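Local atomic coordinates of putative cell filamentation protein (Bartonella quintana, PDB entry 4N67), a protein that probably transfers AMP from ATP to target proteins (AMPylation) through its Fic domain, as a VirB-translocated effector aimed at host cells. Residues A[98-101]-A[106-109]; A[101-106]-A[191-196]; A[11-16]-A[154-159]. The protein carries 2 engineered substitutions. All blocks are in the same frame, centred on the assembly; numbering follows the deposited sequence.

Interaction 1. Residues A[98-101]-A[106-109]. With ADP (adenosine-5'-diphosphate), chain B.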
loop_
_atom_site.group_PDB
_atom_site.type_symbol
_atom_site.label_atom_id
_atom_site.label_comp_id
_atom_site.label_asym_id
_atom_site.label_seq_id
_atom_site.Cartn_x
_atom_site.Cartn_y
_atom_site.Cartn_z
ATOM N N MET A 98 13.518 -2.357 -6.767
ATOM C CA MET A 98 12.979 -1.026 -7.100
ATOM C C MET A 98 13.581 0.000 -6.147
ATOM O O MET A 98 13.751 -0.270 -4.971
ATOM C CB MET A 98 11.440 -0.967 -7.001
ATOM C CG MET A 98 10.695 -1.863 -7.986
ATOM S SD MET A 98 8.931 -1.465 -8.126
ATOM C CE MET A 98 8.981 -0.136 -9.304
ATOM N N ARG A 99 13.923 1.174 -6.678
ATOM C CA ARG A 99 14.512 2.285 -5.900
ATOM C C ARG A 99 13.802 3.560 -6.336
ATOM O O ARG A 99 13.698 3.801 -7.543
ATOM C CB ARG A 99 16.010 2.414 -6.194
ATOM C CG ARG A 99 16.746 3.489 -5.394
ATOM C CD ARG A 99 18.257 3.447 -5.632
ATOM N NE ARG A 99 18.639 4.078 -6.899
ATOM C CZ ARG A 99 19.898 4.219 -7.340
ATOM N NH1 ARG A 99 20.932 3.766 -6.631
ATOM N NH2 ARG A 99 20.132 4.825 -8.499
ATOM N N PRO A 100 13.319 4.384 -5.385
ATOM C CA PRO A 100 12.645 5.606 -5.851
ATOM C C PRO A 100 13.620 6.518 -6.572
ATOM O O PRO A 100 14.774 6.638 -6.168
ATOM C CB PRO A 100 12.116 6.267 -4.572
ATOM C CG PRO A 100 12.511 5.417 -3.423
ATOM C CD PRO A 100 13.194 4.178 -3.931
ATOM N N LYS A 101 13.152 7.119 -7.658
ATOM C CA LYS A 101 13.944 8.099 -8.427
ATOM C C LYS A 101 14.547 9.195 -7.570
ATOM O O LYS A 101 13.892 9.744 -6.690
ATOM C CB LYS A 101 13.049 8.733 -9.474
ATOM C CG LYS A 101 12.706 7.806 -10.617
ATOM C CD LYS A 101 11.930 8.545 -11.694
ATOM C CE LYS A 101 11.791 7.735 -12.969
ATOM N NZ LYS A 101 11.245 6.382 -12.692
ATOM N N PRO A 106 16.891 2.007 -1.510
ATOM C CA PRO A 106 15.906 1.271 -2.267
ATOM C C PRO A 106 14.820 0.648 -1.378
ATOM O O PRO A 106 14.945 0.600 -0.148
ATOM C CB PRO A 106 16.742 0.165 -2.913
ATOM C CG PRO A 106 17.769 -0.142 -1.882
ATOM C CD PRO A 106 18.111 1.198 -1.279
ATOM N N PHE A 107 13.776 0.175 -2.036
ATOM C CA PHE A 107 12.769 -0.671 -1.387
ATOM C C PHE A 107 13.337 -2.073 -1.171
ATOM O O PHE A 107 14.439 -2.401 -1.627
ATOM C CB PHE A 107 11.511 -0.735 -2.268
ATOM C CG PHE A 107 10.836 0.606 -2.468
ATOM C CD1 PHE A 107 10.296 1.289 -1.394
ATOM C CD2 PHE A 107 10.727 1.166 -3.727
ATOM C CE1 PHE A 107 9.674 2.511 -1.560
ATOM C CE2 PHE A 107 10.088 2.382 -3.897
ATOM C CZ PHE A 107 9.561 3.053 -2.820
ATOM N N ALA A 108 12.560 -2.909 -0.496
ATOM C CA ALA A 108 12.901 -4.325 -0.303
ATOM C C ALA A 108 13.214 -4.971 -1.641
ATOM O O ALA A 108 12.548 -4.719 -2.647
ATOM C CB ALA A 108 11.732 -5.043 0.380
ATOM N N VAL A 109 14.265 -5.796 -1.639
ATOM C CA VAL A 109 14.691 -6.506 -2.827
ATOM C C VAL A 109 14.346 -7.986 -2.747
ATOM O O VAL A 109 14.683 -8.628 -1.760
ATOM C CB VAL A 109 16.206 -6.364 -2.991
ATOM C CG1 VAL A 109 16.676 -7.060 -4.232
ATOM C CG2 VAL A 109 16.585 -4.898 -3.012
HETATM P PB ADP B . 3.426 3.301 -6.632
HETATM O O1B ADP B . 4.676 3.340 -7.526
HETATM O O2B ADP B . 3.451 2.090 -5.765
HETATM O O3B ADP B . 2.106 3.439 -7.394
HETATM P PA ADP B . 3.021 5.435 -4.649
HETATM O O1A ADP B . 2.843 6.922 -4.997
HETATM O O2A ADP B . 1.756 4.654 -4.378
HETATM O O3A ADP B . 3.792 4.676 -5.883
HETATM O "O5'" ADP B . 4.063 5.355 -3.454
HETATM C "C5'" ADP B . 4.172 4.192 -2.624
HETATM C "C4'" ADP B . 4.605 4.647 -1.235
HETATM O "O4'" ADP B . 5.986 5.059 -1.274
HETATM C "C3'" ADP B . 3.783 5.817 -0.704
HETATM O "O3'" ADP B . 3.420 5.596 0.674
HETATM C "C2'" ADP B . 4.729 6.996 -0.836
HETATM O "O2'" ADP B . 4.498 8.056 0.102
HETATM C "C1'" ADP B . 6.064 6.343 -0.620
HETATM N N9 ADP B . 7.219 7.080 -1.171
HETATM C C8 ADP B . 7.250 8.009 -2.147
HETATM N N7 ADP B . 8.538 8.383 -2.334
HETATM C C5 ADP B . 9.327 7.702 -1.494
HETATM C C6 ADP B . 10.758 7.627 -1.173
HETATM N N6 ADP B . 11.614 8.421 -1.884
HETATM N N1 ADP B . 11.191 6.778 -0.227
HETATM C C2 ADP B . 10.301 5.995 0.444
HETATM N N3 ADP B . 8.972 6.032 0.199
HETATM C C4 ADP B . 8.441 6.828 -0.727
HETATM O O HOH W 1 14.685 -2.973 -4.395
#

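Interaction 2. Residues A[101-106]-A[191-196]. With ADP (adenosine-5'-diphosphate), chain B.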
loop_
_atom_site.group_PDB
_atom_site.type_symbol
_atom_site.label_atom_id
_atom_site.label_comp_id
_atom_site.label_asym_id
_atom_site.label_seq_id
_atom_site.Cartn_x
_atom_site.Cartn_y
_atom_site.Cartn_z
ATOM N N LYS A 101 13.152 7.119 -7.658
ATOM C CA LYS A 101 13.944 8.099 -8.427
ATOM C C LYS A 101 14.547 9.195 -7.570
ATOM O O LYS A 101 13.892 9.744 -6.690
ATOM C CB LYS A 101 13.049 8.733 -9.474
ATOM C CG LYS A 101 12.706 7.806 -10.617
ATOM C CD LYS A 101 11.930 8.545 -11.694
ATOM C CE LYS A 101 11.791 7.735 -12.969
ATOM N NZ LYS A 101 11.245 6.382 -12.692
ATOM N N GLY A 102 15.813 9.534 -7.829
ATOM C CA GLY A 102 16.478 10.593 -7.130
ATOM C C GLY A 102 17.021 10.223 -5.798
ATOM O O GLY A 102 17.661 11.026 -5.146
ATOM N N TYR A 103 16.762 8.988 -5.355
ATOM C CA TYR A 103 17.115 8.622 -4.017
ATOM C C TYR A 103 18.040 7.432 -3.945
ATOM O O TYR A 103 18.036 6.588 -4.836
ATOM C CB TYR A 103 15.823 8.357 -3.224
ATOM C CG TYR A 103 15.180 9.645 -2.756
ATOM C CD1 TYR A 103 15.752 10.383 -1.740
ATOM C CD2 TYR A 103 14.048 10.129 -3.372
ATOM C CE1 TYR A 103 15.185 11.563 -1.312
ATOM C CE2 TYR A 103 13.467 11.324 -2.946
ATOM C CZ TYR A 103 14.023 12.004 -1.929
ATOM O OH TYR A 103 13.459 13.184 -1.490
ATOM N N LYS A 104 18.761 7.357 -2.837
ATOM C CA LYS A 104 19.779 6.346 -2.640
ATOM C C LYS A 104 19.238 5.049 -2.044
ATOM O O LYS A 104 19.726 3.995 -2.386
ATOM C CB LYS A 104 20.867 6.852 -1.703
ATOM N N VAL A 105 18.249 5.150 -1.156
ATOM C CA VAL A 105 17.778 3.995 -0.384
ATOM C C VAL A 105 16.670 3.289 -1.169
ATOM O O VAL A 105 15.665 3.890 -1.511
ATOM C CB VAL A 105 17.291 4.403 1.014
ATOM C CG1 VAL A 105 16.844 3.184 1.788
ATOM C CG2 VAL A 105 18.406 5.103 1.777
ATOM N N PRO A 106 16.891 2.007 -1.510
ATOM C CA PRO A 106 15.906 1.271 -2.267
ATOM C C PRO A 106 14.820 0.648 -1.378
ATOM O O PRO A 106 14.945 0.600 -0.148
ATOM C CB PRO A 106 16.742 0.165 -2.913
ATOM C CG PRO A 106 17.769 -0.142 -1.882
ATOM C CD PRO A 106 18.111 1.198 -1.279
ATOM N N ALA A 191 6.534 12.632 4.379
ATOM C CA ALA A 191 6.685 11.801 5.550
ATOM C C ALA A 191 7.347 10.458 5.204
ATOM O O ALA A 191 8.151 9.950 5.986
ATOM C CB ALA A 191 5.323 11.552 6.212
ATOM N N SER A 192 6.974 9.899 4.063
ATOM C CA SER A 192 7.541 8.628 3.563
ATOM C C SER A 192 9.048 8.735 3.268
ATOM O O SER A 192 9.844 7.904 3.691
ATOM C CB SER A 192 6.805 8.191 2.308
ATOM O OG SER A 192 5.482 7.708 2.596
ATOM N N ILE A 193 9.423 9.819 2.608
ATOM C CA ILE A 193 10.823 10.106 2.329
ATOM C C ILE A 193 11.631 10.281 3.607
ATOM O O ILE A 193 12.706 9.694 3.768
ATOM C CB ILE A 193 10.931 11.371 1.465
ATOM C CG1 ILE A 193 10.373 11.110 0.070
ATOM C CG2 ILE A 193 12.386 11.841 1.386
ATOM C CD1 ILE A 193 10.076 12.366 -0.720
ATOM N N GLU A 194 11.140 11.110 4.535
ATOM C CA GLU A 194 11.845 11.300 5.786
ATOM C C GLU A 194 12.115 9.987 6.494
ATOM O O GLU A 194 13.224 9.754 6.989
ATOM C CB GLU A 194 11.065 12.246 6.708
ATOM C CG GLU A 194 11.238 13.728 6.379
ATOM C CD GLU A 194 12.689 14.153 6.447
ATOM O OE1 GLU A 194 13.351 13.893 7.475
ATOM O OE2 GLU A 194 13.171 14.692 5.438
ATOM N N ALA A 195 11.101 9.108 6.554
ATOM C CA ALA A 195 11.277 7.856 7.264
ATOM C C ALA A 195 12.277 6.937 6.567
ATOM O O ALA A 195 13.178 6.410 7.194
ATOM C CB ALA A 195 9.936 7.143 7.461
ATOM N N MET A 196 12.127 6.759 5.270
ATOM C CA MET A 196 12.921 5.741 4.582
ATOM C C MET A 196 14.296 6.218 4.090
ATOM O O MET A 196 15.267 5.451 4.097
ATOM C CB MET A 196 12.160 5.176 3.405
ATOM C CG MET A 196 12.757 3.860 2.936
ATOM S SD MET A 196 11.808 2.997 1.692
ATOM C CE MET A 196 12.857 3.170 0.250
HETATM P PB ADP B . 3.426 3.301 -6.632
HETATM O O1B ADP B . 4.676 3.340 -7.526
HETATM O O2B ADP B . 3.451 2.090 -5.765
HETATM O O3B ADP B . 2.106 3.439 -7.394
HETATM P PA ADP B . 3.021 5.435 -4.649
HETATM O O1A ADP B . 2.843 6.922 -4.997
HETATM O O2A ADP B . 1.756 4.654 -4.378
HETATM O O3A ADP B . 3.792 4.676 -5.883
HETATM O "O5'" ADP B . 4.063 5.355 -3.454
HETATM C "C5'" ADP B . 4.172 4.192 -2.624
HETATM C "C4'" ADP B . 4.605 4.647 -1.235
HETATM O "O4'" ADP B . 5.986 5.059 -1.274
HETATM C "C3'" ADP B . 3.783 5.817 -0.704
HETATM O "O3'" ADP B . 3.420 5.596 0.674
HETATM C "C2'" ADP B . 4.729 6.996 -0.836
HETATM O "O2'" ADP B . 4.498 8.056 0.102
HETATM C "C1'" ADP B . 6.064 6.343 -0.620
HETATM N N9 ADP B . 7.219 7.080 -1.171
HETATM C C8 ADP B . 7.250 8.009 -2.147
HETATM N N7 ADP B . 8.538 8.383 -2.334
HETATM C C5 ADP B . 9.327 7.702 -1.494
HETATM C C6 ADP B . 10.758 7.627 -1.173
HETATM N N6 ADP B . 11.614 8.421 -1.884
HETATM N N1 ADP B . 11.191 6.778 -0.227
HETATM C C2 ADP B . 10.301 5.995 0.444
HETATM N N3 ADP B . 8.972 6.032 0.199
HETATM C C4 ADP B . 8.441 6.828 -0.727
#

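Interaction 3. Residues A[11-16]-A[154-159]. With ADP (adenosine-5'-diphosphate), chain B.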
loop_
_atom_site.group_PDB
_atom_site.type_symbol
_atom_site.label_atom_id
_atom_site.label_comp_id
_atom_site.label_asym_id
_atom_site.label_seq_id
_atom_site.Cartn_x
_atom_site.Cartn_y
_atom_site.Cartn_z
ATOM N N HIS A 11 10.798 -5.257 -18.393
ATOM C CA HIS A 11 10.298 -4.611 -19.599
ATOM C C HIS A 11 8.932 -5.183 -20.033
ATOM O O HIS A 11 8.165 -4.508 -20.737
ATOM C CB HIS A 11 11.294 -4.760 -20.750
ATOM N N ASN A 12 8.647 -6.421 -19.612
ATOM C CA ASN A 12 7.435 -7.120 -19.999
ATOM C C ASN A 12 6.198 -6.555 -19.291
ATOM O O ASN A 12 5.072 -6.937 -19.606
ATOM C CB ASN A 12 7.556 -8.621 -19.783
ATOM C CG ASN A 12 8.417 -9.284 -20.837
ATOM O OD1 ASN A 12 8.482 -8.811 -21.963
ATOM N ND2 ASN A 12 9.084 -10.373 -20.464
ATOM N N TYR A 13 6.405 -5.607 -18.372
ATOM C CA TYR A 13 5.256 -4.870 -17.806
ATOM C C TYR A 13 4.666 -3.856 -18.775
ATOM O O TYR A 13 3.563 -3.400 -18.554
ATOM C CB TYR A 13 5.665 -4.130 -16.526
ATOM C CG TYR A 13 5.721 -4.974 -15.274
ATOM C CD1 TYR A 13 4.583 -5.515 -14.707
ATOM C CD2 TYR A 13 6.940 -5.227 -14.635
ATOM C CE1 TYR A 13 4.623 -6.249 -13.536
ATOM C CE2 TYR A 13 6.987 -5.951 -13.469
ATOM C CZ TYR A 13 5.858 -6.498 -12.927
ATOM O OH TYR A 13 5.939 -7.228 -11.746
ATOM N N PHE A 14 5.408 -3.481 -19.814
ATOM C CA PHE A 14 5.027 -2.429 -20.742
ATOM C C PHE A 14 4.713 -2.990 -22.108
ATOM O O PHE A 14 5.316 -4.007 -22.519
ATOM C CB PHE A 14 6.193 -1.465 -20.918
ATOM C CG PHE A 14 6.578 -0.710 -19.681
ATOM C CD1 PHE A 14 5.888 0.438 -19.317
ATOM C CD2 PHE A 14 7.678 -1.067 -18.940
ATOM C CE1 PHE A 14 6.247 1.178 -18.202
ATOM C CE2 PHE A 14 8.048 -0.324 -17.827
ATOM C CZ PHE A 14 7.337 0.798 -17.462
ATOM N N TYR A 15 3.866 -2.297 -22.864
ATOM C CA TYR A 15 3.711 -2.620 -24.285
ATOM C C TYR A 15 5.051 -2.390 -24.994
ATOM O O TYR A 15 5.867 -1.606 -24.521
ATOM C CB TYR A 15 2.603 -1.771 -24.932
ATOM C CG TYR A 15 1.234 -2.116 -24.377
ATOM C CD1 TYR A 15 0.693 -3.369 -24.586
ATOM C CD2 TYR A 15 0.520 -1.208 -23.609
ATOM C CE1 TYR A 15 -0.541 -3.720 -24.048
ATOM C CE2 TYR A 15 -0.715 -1.550 -23.080
ATOM C CZ TYR A 15 -1.236 -2.790 -23.295
ATOM O OH TYR A 15 -2.452 -3.111 -22.705
ATOM N N LYS A 16 5.241 -3.089 -26.094
ATOM C CA LYS A 16 6.487 -3.045 -26.864
ATOM C C LYS A 16 6.843 -1.613 -27.218
ATOM O O LYS A 16 6.002 -0.876 -27.742
ATOM C CB LYS A 16 6.335 -3.870 -28.141
ATOM N N PRO A 154 5.450 -3.908 -1.918
ATOM C CA PRO A 154 5.387 -5.247 -2.499
ATOM C C PRO A 154 4.965 -5.381 -3.937
ATOM O O PRO A 154 5.179 -6.440 -4.506
ATOM C CB PRO A 154 4.389 -5.991 -1.594
ATOM C CG PRO A 154 4.334 -5.171 -0.358
ATOM C CD PRO A 154 4.520 -3.768 -0.788
ATOM N N PHE A 155 4.352 -4.339 -4.499
ATOM C CA PHE A 155 3.763 -4.402 -5.835
ATOM C C PHE A 155 4.525 -3.565 -6.853
ATOM O O PHE A 155 5.186 -2.596 -6.518
ATOM C CB PHE A 155 2.277 -4.003 -5.759
ATOM C CG PHE A 155 1.493 -4.784 -4.726
ATOM C CD1 PHE A 155 1.042 -6.077 -5.003
ATOM C CD2 PHE A 155 1.255 -4.272 -3.472
ATOM C CE1 PHE A 155 0.381 -6.810 -4.047
ATOM C CE2 PHE A 155 0.591 -5.025 -2.517
ATOM C CZ PHE A 155 0.163 -6.296 -2.814
ATOM N N ARG A 156 4.362 -3.917 -8.109
ATOM C CA ARG A 156 5.010 -3.134 -9.166
ATOM C C ARG A 156 4.508 -1.676 -9.189
ATOM O O ARG A 156 5.285 -0.754 -9.487
ATOM C CB ARG A 156 4.811 -3.825 -10.507
ATOM C CG ARG A 156 5.259 -3.020 -11.709
ATOM C CD ARG A 156 6.767 -2.750 -11.716
ATOM N NE ARG A 156 7.130 -1.947 -12.890
ATOM C CZ ARG A 156 6.902 -0.640 -13.030
ATOM N NH1 ARG A 156 6.293 0.059 -12.094
ATOM N NH2 ARG A 156 7.234 -0.040 -14.179
ATOM N N LYS A 157 3.227 -1.490 -8.894
ATOM C CA LYS A 157 2.601 -0.186 -8.799
ATOM C C LYS A 157 1.357 -0.315 -7.933
ATOM O O LYS A 157 0.848 -1.437 -7.761
ATOM C CB LYS A 157 2.202 0.322 -10.194
ATOM C CG LYS A 157 1.839 1.787 -10.247
ATOM C CD LYS A 157 1.512 2.211 -11.668
ATOM C CE LYS A 157 0.930 3.623 -11.667
ATOM N NZ LYS A 157 -0.368 3.689 -12.417
ATOM N N GLY A 158 0.893 0.814 -7.388
ATOM C CA GLY A 158 -0.326 0.823 -6.578
ATOM C C GLY A 158 -0.059 0.573 -5.111
ATOM O O GLY A 158 -0.982 0.287 -4.350
ATOM N N ASN A 159 1.182 0.719 -4.680
ATOM C CA ASN A 159 1.504 0.464 -3.277
ATOM C C ASN A 159 0.827 1.455 -2.311
ATOM O O ASN A 159 0.274 1.049 -1.300
ATOM C CB ASN A 159 2.986 0.460 -3.042
ATOM C CG ASN A 159 3.660 -0.693 -3.749
ATOM O OD1 ASN A 159 3.606 -1.816 -3.253
ATOM N ND2 ASN A 159 4.187 -0.443 -4.940
HETATM P PB ADP B . 3.426 3.301 -6.632
HETATM O O1B ADP B . 4.676 3.340 -7.526
HETATM O O2B ADP B . 3.451 2.090 -5.765
HETATM O O3B ADP B . 2.106 3.439 -7.394
HETATM P PA ADP B . 3.021 5.435 -4.649
HETATM O O1A ADP B . 2.843 6.922 -4.997
HETATM O O2A ADP B . 1.756 4.654 -4.378
HETATM O O3A ADP B . 3.792 4.676 -5.883
HETATM O "O5'" ADP B . 4.063 5.355 -3.454
HETATM C "C5'" ADP B . 4.172 4.192 -2.624
HETATM C "C4'" ADP B . 4.605 4.647 -1.235
HETATM O "O4'" ADP B . 5.986 5.059 -1.274
HETATM C "C3'" ADP B . 3.783 5.817 -0.704
HETATM O "O3'" ADP B . 3.420 5.596 0.674
HETATM C "C2'" ADP B . 4.729 6.996 -0.836
HETATM O "O2'" ADP B . 4.498 8.056 0.102
HETATM C "C1'" ADP B . 6.064 6.343 -0.620
HETATM N N9 ADP B . 7.219 7.080 -1.171
HETATM C C8 ADP B . 7.250 8.009 -2.147
HETATM N N7 ADP B . 8.538 8.383 -2.334
HETATM C C5 ADP B . 9.327 7.702 -1.494
HETATM C C6 ADP B . 10.758 7.627 -1.173
HETATM N N6 ADP B . 11.614 8.421 -1.884
HETATM N N1 ADP B . 11.191 6.778 -0.227
HETATM C C2 ADP B . 10.301 5.995 0.444
HETATM N N3 ADP B . 8.972 6.032 0.199
HETATM C C4 ADP B . 8.441 6.828 -0.727
#

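Interaction 1. Residues A[98-101]-A[106-109]
Pro100 lies across the ring of Phe107, and its CD makes a CH-pi contact 4.0 Å from the centroid of the Phe107 ring and 28° off the ring normal. CD comes closest to the rim, at 3.6 Å from Phe107 CE2, while Pro100 CG lies just outside the rim, nearest CZ. The ring is brought to the proline by a first torsion that sets Phe107 CG beside its own backbone N (chi1 -63°). Met98 CB packs against CD2 of the same ring; the end of the methionine chain is modelled in two conformations. The two loop segments are tied by one direct backbone bond: Phe107 N donates to Met98 O over 3.0 Å. Beside it water 1 joins Met98 N, at 2.7 Å from the water oxygen, to Phe107 O.

This loop joins the short hairpin 85-86/92-93 to helix 112-126 in the Fic domain, and it forms one wall of the adenine site. Pro100 holds its CB and CG against the adenine, CB being 3.5 Å from ADP N6, with CG above the amino edge of the base, beside C6 and N6. Phe107 approaches the same face of the base with an edge: its CE1 lies 4.0 Å from ADP N3, which is close to the plane of the phenyl ring. Phe107 also stacks with His153, the first residue of the Fic motif.

On the outer side Arg99 lays the start of its chain against Pro106, with CG 3.9 Å from Pro106 CA and CB near Pro106 CB. Its CG, trans to the backbone N, runs past the proline as the chain leads away to the exposed surface.

Interaction 2. Residues A[101-106]-A[191-196]
The loop backbone runs nearest helix 185-198 at Val105 and Met196, whose CA atoms are 7.2 Å apart, and stands further off at Tyr103 and Ile193, with CA atoms 9.1 Å apart; no hydrogen bond links the two segments. Met196 spans the gap with its thioether: CG lies trans to the backbone N (chi1 -163°), and a bend at chi3 (110°) sets CE 3.4 Å from Val105 O and 3.3 Å from Pro106 O. In return, Val105 rests CG1 on the helix backbone, 3.6 Å from Met196 O. At the other end Tyr103 crosses Ile193 at about a right angle, its OH 3.4 Å from Ile193 CG2 and also close to CD1. Between these two bridges lies the base of ADP. Ile193 CG1 sits against one adenine face at its amino end, near C6 and N6, Tyr103 CD2 reaches to 3.3 Å from ADP N6, and Met196 CB and SD meet C2. Ser192 OG accepts a hydrogen bond from the ribose O2' and is bonded to Asp150 as well, while Gln197 grips both Val105 O and the nucleotide. Loop and helix thus close round the nucleoside as the adenosine pocket of a Fic domain.

Interaction 3. Residues A[11-16]-A[154-159]
The loop of the Fic motif, His-Pro-Phe followed by Gly-Asn-Gly, meets the N-terminal segment where Arg156 lays its aliphatic chain over Tyr13. Arg156 CG stands almost exactly above the middle of the ring, 3.6 Å from the Tyr13 centroid and 8° off the normal, a CH-pi contact over the face. The two side chains run antiparallel, with CB by the hydroxyl end and NE by CD2 of Tyr13. A bend at chi2 folds the arginine along the ring instead of away from it. The guanidinium stands steeply to the tyrosine, 73° between planes, and its CZ is too far from the ring for more than a weak cation-pi attraction. It goes on to Phe14, crossing that side chain at about a right angle: Phe14 CZ lies near the guanidinium plane, 3.4 Å from Arg156 NH2. Trp76 packs edge-to-face on Tyr13.

Past Arg156 the loop turns to the nucleotide. Gly158 N donates to ADP O3B at 2.9 Å, while Asn159 grips ADP O2B twice, from its backbone N at 2.9 Å and from ND2 at 2.8 Å. The Asn159 amide is held by the loop itself: OD1 takes Phe155 N on a lone pair over 2.9 Å, and ND2 gives a nearly straight bond (177°) to Phe155 O, also 2.9 Å. These two bonds fix the rotation of the amide and keep ND2 turned to the phosphate. Gly158 has a positive phi at which a side chain would run into the carbonyl O of Lys157, and its N-H faces the phosphate. The N-H groups of Gly158 and Asn159 hold the beta-phosphate, and Gly160 N also bonds to ADP: the anion-binding loop typical of Fic domains.

How the interactions relate
All three contacts reach ADP: interactions 1 and 2 at the adenosine, interaction 3 at the beta-phosphate. Interactions 1 and 2 share the loop between strand 92-93 and helix 112-126 and lie at the surface, their centres 9 Å apart; they touch where Phe107 CD1 meets Met196 CE at 3.6 Å. Interaction 1 folds this loop on itself with a backbone bond and a proline-aromatic contact, whereas interaction 2 joins it to helix 185-198 mainly by side-chain packing, with no hydrogen bond between the two segments, and Pro100 and Ile193 take opposite faces of the adenine. Interaction 3, partly buried, ties the N-terminal segment to the phosphate-binding loop through arginine-aromatic packing; interactions 2 and 3 do not meet.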